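Beta-Alanyl-CoA:Ammonia Lyase (Clostridium propionicum, PDB 4MZQ) probably acts as a lyase that releases ammonia from beta-alanyl-CoA, and binds zinc and coenzyme A thioesters in a hot-dog fold. Local coordinates at residues Y83-E88 against G120-A125. Sequence-based numbering, arbitrary orientation.
Sequences YTCKFE and GSLFIA. With 1VU (propionyl Coenzyme A), chain M.
Tyr-83 with Leu-122 and Cys-85 with Gly-120 form hydrogen-bonded antiparallel pairs flanking the non-hydrogen-bonded pair Thr-84 and Ser-121, along strand axes 4.7 Å apart at closest whose N-to-C directions differ by 143°, and Cys-85 N to Gly-120 O is the shortest of the four backbone bonds (2.8 Å). Tyr-83 and Leu-122 pack on Met-41 of helix 27-45, the helix wrapped by the hot-dog sheet, with Cys-85 on the same face. With chi1 at -51°, the Tyr-83 ring swings beside its own backbone N, bringing Leu-122 O to its edge and CE1 to 3.6 Å from Ile-124 CG1. Farther along this face, Cys-85 SG meets Leu-122 CD1 at 3.9 Å, and Phe-87 turns the CE2 edge of its ring to Gly-120 N. On the opposite face, Thr-84 OG1 and Ser-121 OG share a weak 3.4 Å hydrogen bond, and the same serine oxygen touches the adenine carbon C20 of propionyl coenzyme A. Phe-123 packs a ring face against the pantoyl methyl C12. Tyr-83 OH is hydrogen-bonded to OD1 of the zinc ligand Asp-45, so the two faces of this hairpin border the zinc site and the bound thioester.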
loop_
_atom_site.group_PDB
_atom_site.type_symbol
_atom_site.label_atom_id
_atom_site.label_comp_id
_atom_site.label_asym_id
_atom_site.label_seq_id
_atom_site.Cartn_x
_atom_site.Cartn_y
_atom_site.Cartn_z
ATOM N N TYR A 83 15.847 -2.155 -26.637
ATOM C CA TYR A 83 16.612 -3.228 -26.012
ATOM C C TYR A 83 15.633 -4.352 -25.769
ATOM O O TYR A 83 14.612 -4.141 -25.131
ATOM C CB TYR A 83 17.244 -2.797 -24.673
ATOM C CG TYR A 83 18.025 -1.499 -24.738
ATOM C CD1 TYR A 83 17.372 -0.273 -24.836
ATOM C CD2 TYR A 83 19.410 -1.502 -24.688
ATOM C CE1 TYR A 83 18.078 0.914 -24.909
ATOM C CE2 TYR A 83 20.128 -0.318 -24.767
ATOM C CZ TYR A 83 19.456 0.888 -24.864
ATOM O OH TYR A 83 20.153 2.074 -24.928
ATOM N N THR A 84 15.932 -5.538 -26.279
ATOM C CA THR A 84 15.032 -6.672 -26.126
ATOM C C THR A 84 15.573 -7.606 -25.050
ATOM O O THR A 84 16.740 -7.987 -25.072
ATOM C CB THR A 84 14.848 -7.408 -27.452
ATOM O OG1 THR A 84 14.406 -6.474 -28.447
ATOM C CG2 THR A 84 13.815 -8.523 -27.315
ATOM N N CYS A 85 14.705 -7.946 -24.104
ATOM C CA CYS A 85 15.071 -8.719 -22.926
ATOM C C CYS A 85 14.188 -9.941 -22.757
ATOM O O CYS A 85 13.057 -9.980 -23.239
ATOM C CB CYS A 85 14.971 -7.844 -21.667
ATOM S SG CYS A 85 15.980 -6.332 -21.751
ATOM N N LYS A 86 14.725 -10.938 -22.066
ATOM C CA LYS A 86 13.950 -12.092 -21.640
ATOM C C LYS A 86 13.829 -12.082 -20.128
ATOM O O LYS A 86 14.731 -11.623 -19.417
ATOM C CB LYS A 86 14.582 -13.403 -22.118
ATOM C CG LYS A 86 14.421 -13.648 -23.616
ATOM C CD LYS A 86 13.721 -14.972 -23.907
ATOM C CE LYS A 86 13.639 -15.222 -25.403
ATOM N NZ LYS A 86 13.117 -14.034 -26.118
ATOM N N PHE A 87 12.702 -12.601 -19.652
ATOM C CA PHE A 87 12.360 -12.599 -18.236
ATOM C C PHE A 87 11.850 -13.954 -17.749
ATOM O O PHE A 87 11.185 -14.686 -18.478
ATOM C CB PHE A 87 11.300 -11.538 -17.946
ATOM C CG PHE A 87 11.714 -10.142 -18.318
ATOM C CD1 PHE A 87 12.428 -9.354 -17.430
ATOM C CD2 PHE A 87 11.380 -9.613 -19.557
ATOM C CE1 PHE A 87 12.804 -8.056 -17.775
ATOM C CE2 PHE A 87 11.745 -8.326 -19.902
ATOM C CZ PHE A 87 12.465 -7.549 -19.020
ATOM N N GLU A 88 12.180 -14.277 -16.505
ATOM C CA GLU A 88 11.643 -15.469 -15.851
ATOM C C GLU A 88 11.193 -15.170 -14.423
ATOM O O GLU A 88 11.664 -14.231 -13.790
ATOM C CB GLU A 88 12.687 -16.594 -15.842
ATOM C CG GLU A 88 13.019 -17.132 -17.238
ATOM C CD GLU A 88 14.161 -18.144 -17.246
ATOM O OE1 GLU A 88 14.812 -18.337 -16.197
ATOM O OE2 GLU A 88 14.405 -18.751 -18.308
ATOM N N GLY A 120 10.294 -8.948 -23.396
ATOM C CA GLY A 120 9.819 -7.578 -23.379
ATOM C C GLY A 120 10.927 -6.657 -23.817
ATOM O O GLY A 120 12.094 -7.046 -23.802
ATOM N N SER A 121 10.566 -5.429 -24.175
ATOM C CA SER A 121 11.533 -4.488 -24.704
ATOM C C SER A 121 11.424 -3.149 -24.005
ATOM O O SER A 121 10.335 -2.747 -23.591
ATOM C CB SER A 121 11.330 -4.301 -26.207
ATOM O OG SER A 121 11.575 -5.509 -26.904
ATOM N N LEU A 122 12.548 -2.457 -23.898
ATOM C CA LEU A 122 12.591 -1.152 -23.259
ATOM C C LEU A 122 13.270 -0.150 -24.183
ATOM O O LEU A 122 14.008 -0.528 -25.090
ATOM C CB LEU A 122 13.327 -1.235 -21.910
ATOM C CG LEU A 122 12.710 -2.201 -20.886
ATOM C CD1 LEU A 122 13.360 -3.571 -21.024
ATOM C CD2 LEU A 122 12.876 -1.692 -19.457
ATOM N N PHE A 123 13.018 1.129 -23.919
ATOM C CA PHE A 123 13.406 2.248 -24.769
ATOM C C PHE A 123 14.284 3.233 -24.003
ATOM O O PHE A 123 13.940 3.639 -22.901
ATOM C CB PHE A 123 12.141 2.941 -25.270
ATOM C CG PHE A 123 12.372 4.235 -26.008
ATOM C CD1 PHE A 123 12.576 4.227 -27.381
ATOM C CD2 PHE A 123 12.332 5.454 -25.349
ATOM C CE1 PHE A 123 12.765 5.405 -28.080
ATOM C CE2 PHE A 123 12.525 6.649 -26.044
ATOM C CZ PHE A 123 12.737 6.621 -27.412
ATOM N N ILE A 124 15.404 3.623 -24.606
ATOM C CA ILE A 124 16.148 4.784 -24.146
ATOM C C ILE A 124 16.410 5.668 -25.354
ATOM O O ILE A 124 17.075 5.243 -26.291
ATOM C CB ILE A 124 17.487 4.411 -23.486
ATOM C CG1 ILE A 124 17.266 3.392 -22.366
ATOM C CG2 ILE A 124 18.180 5.669 -22.942
ATOM C CD1 ILE A 124 18.560 2.920 -21.725
ATOM N N ALA A 125 15.849 6.873 -25.346
ATOM C CA ALA A 125 16.074 7.825 -26.422
ATOM C C ALA A 125 17.573 8.016 -26.636
ATOM O O ALA A 125 18.343 8.003 -25.673
ATOM C CB ALA A 125 15.397 9.161 -26.105
HETATM O O14 1VU M . 15.125 0.445 -34.064
HETATM P P2 1VU M . 15.116 0.545 -32.551
HETATM O O15 1VU M . 15.326 1.944 -32.039
HETATM O O16 1VU M . 15.943 -0.520 -31.871
HETATM O O13 1VU M . 13.611 0.112 -32.143
HETATM C C23 1VU M . 12.501 1.008 -32.222
HETATM C C22 1VU M . 11.255 0.157 -32.321
HETATM O O12 1VU M . 11.382 -0.965 -33.217
HETATM C C16 1VU M . 11.087 -0.274 -30.871
HETATM N N2 1VU M . 9.701 -0.575 -30.483
HETATM C C21 1VU M . 9.353 -1.728 -29.927
HETATM N N6 1VU M . 10.069 -2.823 -29.617
HETATM C C20 1VU M . 9.446 -3.873 -29.063
HETATM N N5 1VU M . 8.134 -3.866 -28.810
HETATM C C19 1VU M . 7.388 -2.782 -29.102
HETATM N N4 1VU M . 6.065 -2.775 -28.846
HETATM C C18 1VU M . 7.997 -1.683 -29.678
HETATM N N3 1VU M . 7.555 -0.478 -30.103
HETATM C C17 1VU M . 8.616 0.198 -30.598
HETATM O O11 1VU M . 11.472 0.849 -30.082
HETATM C C15 1VU M . 12.292 1.714 -30.879
HETATM C C14 1VU M . 11.599 3.068 -31.028
HETATM O O10 1VU M . 10.356 2.942 -31.732
HETATM P P1 1VU M . 9.481 4.252 -32.041
HETATM O O8 1VU M . 10.407 5.281 -32.653
HETATM O O9 1VU M . 8.219 3.866 -32.756
HETATM O O7 1VU M . 9.169 4.705 -30.523
HETATM P P 1VU M . 7.742 5.282 -30.075
HETATM O O5 1VU M . 7.437 6.500 -30.923
HETATM O O6 1VU M . 6.778 4.121 -29.969
HETATM O O4 1VU M . 8.103 5.810 -28.607
HETATM C C13 1VU M . 8.414 4.849 -27.596
HETATM C C10 1VU M . 8.025 5.425 -26.240
HETATM C C11 1VU M . 8.557 4.512 -25.133
HETATM C C12 1VU M . 8.583 6.838 -26.096
HETATM C C9 1VU M . 6.498 5.485 -26.223
HETATM O O3 1VU M . 5.976 4.270 -26.782
HETATM C C8 1VU M . 5.954 5.688 -24.835
HETATM O O2 1VU M . 6.099 6.748 -24.246
HETATM N N1 1VU M . 5.293 4.654 -24.338
HETATM C C7 1VU M . 4.934 4.523 -22.936
HETATM C C6 1VU M . 6.108 3.921 -22.182
HETATM C C5 1VU M . 5.767 3.743 -20.718
HETATM O O1 1VU M . 5.159 4.625 -20.126
HETATM N N 1VU M . 6.167 2.596 -20.156
HETATM C C4 1VU M . 5.836 2.250 -18.773
HETATM C C3 1VU M . 6.551 3.084 -17.699
HETATM S S 1VU M . 8.335 2.744 -17.637
#